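Local coordinates for protein putative metallopeptidase (Shewanella baltica OS155, PDB 3IEH) that probably acts as a zinc-dependent metallocarboxypeptidase or related hydrolase of the peptidase M14 family, with one zinc ion bound in its presumed active site, at residues 110-115 against 119-124; 160-165 against 232-237. All blocks are in the same frame, centred on the assembly; numbering follows the deposited sequence.

Contact 1 (110-115 against 119-124); sequences NPTGFS and RFNKYG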
loop_
_atom_site.group_PDB
_atom_site.type_symbol
_atom_site.label_atom_id
_atom_site.label_comp_id
_atom_site.label_asym_id
_atom_site.label_seq_id
_atom_site.Cartn_x
_atom_site.Cartn_y
_atom_site.Cartn_z
ATOM N N ASN A 110 1.765 9.034 3.929
ATOM C CA ASN A 110 2.888 9.918 4.195
ATOM C C ASN A 110 2.898 11.087 3.208
ATOM O O ASN A 110 3.776 11.165 2.333
ATOM C CB ASN A 110 4.191 9.102 4.083
ATOM C CG ASN A 110 5.446 9.906 4.381
ATOM O OD1 ASN A 110 5.409 11.099 4.758
ATOM N ND2 ASN A 110 6.584 9.252 4.205
ATOM N N PRO A 111 1.939 12.009 3.347
ATOM C CA PRO A 111 1.869 13.140 2.411
ATOM C C PRO A 111 3.066 14.081 2.447
ATOM O O PRO A 111 3.465 14.624 1.378
ATOM C CB PRO A 111 0.585 13.884 2.832
ATOM C CG PRO A 111 0.274 13.392 4.218
ATOM C CD PRO A 111 0.781 11.990 4.267
ATOM N N THR A 112 3.642 14.281 3.632
ATOM C CA THR A 112 4.755 15.219 3.741
ATOM C C THR A 112 5.989 14.694 2.977
ATOM O O THR A 112 6.661 15.453 2.286
ATOM C CB THR A 112 5.088 15.597 5.210
ATOM O OG1 THR A 112 5.590 14.450 5.916
ATOM C CG2 THR A 112 3.840 16.182 5.931
ATOM N N GLY A 113 6.239 13.388 3.037
ATOM C CA GLY A 113 7.324 12.779 2.263
ATOM C C GLY A 113 7.030 12.779 0.778
ATOM O O GLY A 113 7.914 13.091 -0.039
ATOM N N PHE A 114 5.773 12.478 0.436
ATOM C CA PHE A 114 5.281 12.441 -0.946
ATOM C C PHE A 114 5.404 13.763 -1.700
ATOM O O PHE A 114 5.705 13.761 -2.903
ATOM C CB PHE A 114 3.828 11.995 -0.920
ATOM C CG PHE A 114 3.181 11.836 -2.282
ATOM C CD1 PHE A 114 3.195 10.612 -2.936
ATOM C CD2 PHE A 114 2.480 12.890 -2.866
ATOM C CE1 PHE A 114 2.553 10.456 -4.181
ATOM C CE2 PHE A 114 1.830 12.735 -4.102
ATOM C CZ PHE A 114 1.854 11.536 -4.752
ATOM N N SER A 115 5.140 14.885 -1.034
ATOM C CA SER A 115 5.270 16.223 -1.694
ATOM C C SER A 115 6.737 16.590 -1.839
ATOM O O SER A 115 7.117 17.407 -2.690
ATOM C CB SER A 115 4.558 17.351 -0.906
ATOM O OG SER A 115 5.156 17.534 0.376
ATOM N N ARG A 119 11.448 9.343 1.183
ATOM C CA ARG A 119 10.985 8.209 1.960
ATOM C C ARG A 119 10.351 8.545 3.309
ATOM O O ARG A 119 9.232 8.129 3.623
ATOM C CB ARG A 119 12.197 7.310 2.182
ATOM C CG ARG A 119 11.898 6.029 2.819
ATOM C CD ARG A 119 13.141 5.184 2.798
ATOM N NE ARG A 119 12.803 3.829 3.172
ATOM C CZ ARG A 119 12.301 2.929 2.335
ATOM N NH1 ARG A 119 12.072 3.245 1.066
ATOM N NH2 ARG A 119 12.020 1.704 2.775
ATOM N N PHE A 120 11.091 9.258 4.128
ATOM C CA PHE A 120 10.585 9.644 5.439
ATOM C C PHE A 120 9.579 10.792 5.317
ATOM O O PHE A 120 9.510 11.495 4.275
ATOM C CB PHE A 120 11.772 10.038 6.356
ATOM C CG PHE A 120 12.588 8.852 6.873
ATOM C CD1 PHE A 120 12.342 7.536 6.445
ATOM C CD2 PHE A 120 13.639 9.064 7.743
ATOM C CE1 PHE A 120 13.091 6.488 6.923
ATOM C CE2 PHE A 120 14.411 8.006 8.218
ATOM C CZ PHE A 120 14.140 6.721 7.812
ATOM N N ASN A 121 8.769 10.955 6.366
ATOM C CA ASN A 121 7.936 12.126 6.458
ATOM C C ASN A 121 8.918 13.269 6.699
ATOM O O ASN A 121 10.143 13.040 6.849
ATOM C CB ASN A 121 6.843 11.995 7.538
ATOM C CG ASN A 121 7.377 11.878 8.971
ATOM O OD1 ASN A 121 8.522 12.214 9.275
ATOM N ND2 ASN A 121 6.504 11.428 9.874
ATOM N N LYS A 122 8.421 14.490 6.728
ATOM C CA LYS A 122 9.333 15.610 6.938
ATOM C C LYS A 122 9.928 15.676 8.331
ATOM O O LYS A 122 10.803 16.485 8.536
ATOM C CB LYS A 122 8.672 16.950 6.654
ATOM C CG LYS A 122 7.637 17.359 7.670
ATOM C CD LYS A 122 7.006 18.618 7.180
ATOM C CE LYS A 122 6.161 19.317 8.199
ATOM N NZ LYS A 122 5.707 20.558 7.510
ATOM N N TYR A 123 9.434 14.899 9.301
ATOM C CA TYR A 123 10.044 14.904 10.659
ATOM C C TYR A 123 11.153 13.843 10.847
ATOM O O TYR A 123 11.627 13.631 11.965
ATOM C CB TYR A 123 8.972 14.664 11.708
ATOM C CG TYR A 123 7.783 15.581 11.578
ATOM C CD1 TYR A 123 7.919 16.950 11.748
ATOM C CD2 TYR A 123 6.512 15.073 11.321
ATOM C CE1 TYR A 123 6.839 17.785 11.625
ATOM C CE2 TYR A 123 5.429 15.906 11.210
ATOM C CZ TYR A 123 5.595 17.260 11.360
ATOM O OH TYR A 123 4.497 18.079 11.242
ATOM N N GLY A 124 11.541 13.157 9.766
ATOM C CA GLY A 124 12.581 12.125 9.848
ATOM C C GLY A 124 12.099 10.795 10.419
ATOM O O GLY A 124 12.905 9.994 10.892
#
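The Asn110 carboxamide lies against the CA and CB of Asn121, and the two side chains cross nearly at right angles with their amide planes 84° apart. OD1 of Asn110 lies 3.3 Å from Asn121 CB, while Asn110 ND2 comes within 2.9 Å of Arg119 O. That nitrogen also bonds to Phe75 O. OD1 turns back to its own helix: Gly113 N gives it a 3.0 Å hydrogen bond from above the carbonyl plane. Swinging CG opposite its own nitrogen (chi1 -178°) sets the Asn110 amide between the helix start and the loop. Replacing Asn110 with an alanine would probably leave Gly113 N without its cap and open a gap beside the backbone of 119-121. The other flat group, the Tyr123 ring, carries Lys122 CG over the centre of one face, 4.0 Å above the plane. Lys122 CG also packs against Thr112 CB, so one methylene sits between ring and helix. A nearly straight hydrogen bond crosses the contact from Lys122 N to Thr112 OG1 (2.9 Å, 160°). Beside it, Gly113 CA approaches Phe120 O to 3.2 Å, closeness that the lack of a side chain permits. Asn121 bonds through ND2 to Glu125 and Glu147, and its OD1 takes a weak bond from Tyr123 N, an Asx turn at the head of the type I turn Asn121-Gly124. Arg119 extends the other way, to a salt bridge with Glu78 close to the zinc ligands His76 and Glu79. The whole is characteristic of an asparagine N-cap: it starts helix 111-116 after strand 102-106 and ties the returning loop to the helix's first turn, beside the zinc site of an M14 peptidase.

Contact 2 (160-165 against 232-237); sequences AACRDG and ACLVRS
Leu234 reaches across from helix 230-237 to the thiol of Cys162, and all four of its side-chain carbons lie within 4.3 Å of Cys162 SG. CB starts 4.2 Å from Cys162 SG, and the branch point CG stays at a similar range. The two methyls then fork about the sulfur: CD1 closes to 3.9 Å from Cys162 SG and CD2 to 4.1 Å from the same atom. A chi1 of -78° sets CG beside the backbone N, opposite the carbonyl carbon, so that both methyls lie alongside the sulfur. Cys162 answers from the last part of helix 155-162, its SG directed between its own backbone N and carbonyl carbon (chi1 73°), which points the sulfur at the leucine. Leu70 of strand 68-73 touches both side chains, and Ile159 adds to the apolar surroundings of Leu234 and Ser237. At the outer margin the extended Arg163 chain brings NH2 to 3.9 Å from Ser237 O, too long for a hydrogen bond. Ser237 instead bonds within its helix: its OG donates to Cys233 O at 2.8 Å, while its N reaches the same oxygen from the opposite face of the carbonyl plane. Beyond Cys162 the chain makes a type I turn to Gly165, closed by a 2.9 Å bond from Gly165 N to Cys162 O, and passes into strand 165-172. Asp164 fastens that turn through a salt bridge to Arg240 and a bond to Ser68 N. The contact thus joins the tail of helix 155-162, ahead of strand 165-172, to the helix preceding strand 242-248. With no hydrogen bond or salt bridge across it, cohesion between the segments rests on sulfur-methyl dispersion and burial of apolar surface, which depend on close fit more than on direction.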
loop_
_atom_site.group_PDB
_atom_site.type_symbol
_atom_site.label_atom_id
_atom_site.label_comp_id
_atom_site.label_asym_id
_atom_site.label_seq_id
_atom_site.Cartn_x
_atom_site.Cartn_y
_atom_site.Cartn_z
ATOM N N ALA A 160 -10.921 -4.566 11.198
ATOM C CA ALA A 160 -12.220 -4.804 10.540
ATOM C C ALA A 160 -12.160 -4.537 9.021
ATOM O O ALA A 160 -12.719 -5.293 8.260
ATOM C CB ALA A 160 -13.335 -3.944 11.173
ATOM N N ALA A 161 -11.460 -3.487 8.593
ATOM C CA ALA A 161 -11.358 -3.131 7.154
ATOM C C ALA A 161 -10.544 -4.123 6.313
ATOM O O ALA A 161 -10.643 -4.130 5.076
ATOM C CB ALA A 161 -10.742 -1.720 7.005
ATOM N N CYS A 162 -9.741 -4.961 6.964
ATOM C CA CYS A 162 -8.846 -5.843 6.229
ATOM C C CYS A 162 -8.826 -7.303 6.674
ATOM O O CYS A 162 -7.890 -8.034 6.347
ATOM C CB CYS A 162 -7.429 -5.264 6.292
ATOM S SG CYS A 162 -6.596 -5.422 7.873
ATOM N N ARG A 163 -9.882 -7.746 7.353
ATOM C CA ARG A 163 -9.924 -9.119 7.861
ATOM C C ARG A 163 -9.681 -10.172 6.794
ATOM O O ARG A 163 -9.066 -11.216 7.077
ATOM C CB ARG A 163 -11.218 -9.427 8.623
ATOM C CG ARG A 163 -11.125 -9.044 10.096
ATOM C CD ARG A 163 -11.979 -9.877 11.034
ATOM N NE ARG A 163 -11.383 -9.799 12.375
ATOM C CZ ARG A 163 -10.415 -10.601 12.841
ATOM N NH1 ARG A 163 -9.917 -11.603 12.103
ATOM N NH2 ARG A 163 -9.944 -10.405 14.072
ATOM N N ASP A 164 -10.145 -9.883 5.582
ATOM C CA ASP A 164 -10.060 -10.832 4.470
ATOM C C ASP A 164 -8.894 -10.526 3.523
ATOM O O ASP A 164 -8.684 -11.248 2.567
ATOM C CB ASP A 164 -11.383 -10.812 3.708
ATOM C CG ASP A 164 -12.570 -11.045 4.622
ATOM O OD1 ASP A 164 -12.605 -12.142 5.183
ATOM O OD2 ASP A 164 -13.456 -10.155 4.788
ATOM N N GLY A 165 -8.122 -9.475 3.786
ATOM C CA GLY A 165 -6.986 -9.201 2.942
ATOM C C GLY A 165 -6.438 -7.815 3.125
ATOM O O GLY A 165 -7.197 -6.868 3.283
ATOM N N ALA A 232 2.644 -6.589 8.410
ATOM C CA ALA A 232 2.903 -7.776 9.293
ATOM C C ALA A 232 2.050 -7.676 10.553
ATOM O O ALA A 232 1.450 -8.646 11.006
ATOM C CB ALA A 232 4.447 -7.951 9.665
ATOM N N CYS A 233 1.967 -6.466 11.085
ATOM C CA CYS A 233 1.194 -6.213 12.282
ATOM C C CYS A 233 -0.308 -6.518 12.104
ATOM O O CYS A 233 -0.930 -7.135 12.972
ATOM C CB CYS A 233 1.384 -4.769 12.705
ATOM S SG CYS A 233 0.640 -4.459 14.333
ATOM N N LEU A 234 -0.864 -6.077 10.980
ATOM C CA LEU A 234 -2.264 -6.318 10.656
ATOM C C LEU A 234 -2.514 -7.798 10.394
ATOM O O LEU A 234 -3.567 -8.327 10.783
ATOM C CB LEU A 234 -2.712 -5.483 9.461
ATOM C CG LEU A 234 -3.004 -4.011 9.722
ATOM C CD1 LEU A 234 -3.359 -3.325 8.417
ATOM C CD2 LEU A 234 -4.142 -3.880 10.747
ATOM N N VAL A 235 -1.565 -8.485 9.760
ATOM C CA VAL A 235 -1.711 -9.933 9.597
ATOM C C VAL A 235 -1.695 -10.629 10.974
ATOM O O VAL A 235 -2.544 -11.468 11.234
ATOM C CB VAL A 235 -0.653 -10.510 8.635
ATOM C CG1 VAL A 235 -0.520 -12.048 8.779
ATOM C CG2 VAL A 235 -0.964 -10.058 7.180
ATOM N N ARG A 236 -0.754 -10.281 11.853
ATOM C CA ARG A 236 -0.742 -10.846 13.205
ATOM C C ARG A 236 -2.050 -10.480 13.908
ATOM O O ARG A 236 -2.562 -11.283 14.677
ATOM C CB ARG A 236 0.425 -10.329 14.066
ATOM C CG ARG A 236 1.849 -10.705 13.640
ATOM C CD ARG A 236 2.295 -12.117 14.058
ATOM N NE ARG A 236 2.132 -12.364 15.492
ATOM C CZ ARG A 236 1.291 -13.247 16.033
ATOM N NH1 ARG A 236 0.523 -14.031 15.269
ATOM N NH2 ARG A 236 1.228 -13.367 17.357
ATOM N N SER A 237 -2.569 -9.262 13.677
ATOM C CA SER A 237 -3.841 -8.827 14.309
ATOM C C SER A 237 -5.094 -9.541 13.768
ATOM O O SER A 237 -6.162 -9.465 14.377
ATOM C CB SER A 237 -4.035 -7.319 14.204
ATOM O OG SER A 237 -2.965 -6.660 14.839
#

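Both contacts are partly buried, but they join different elements and lie apart, their centres 25 Å from one another and their nearest atoms about 14 Å apart. Contact 1 is local: a helix start and the loop that follows a few residues later, near the zinc, where polar side chains and backbone amides do most of the work. Contact 2 bridges two segments with 66 residues between them, beside the sheet strand 68-73; its centre is apolar and its margin is an exposed arginine. It also covers less than half the area, 115 against 247 Å². Directional bonds thus mark the turn-rich region by the metal, and van der Waals packing the helix pair.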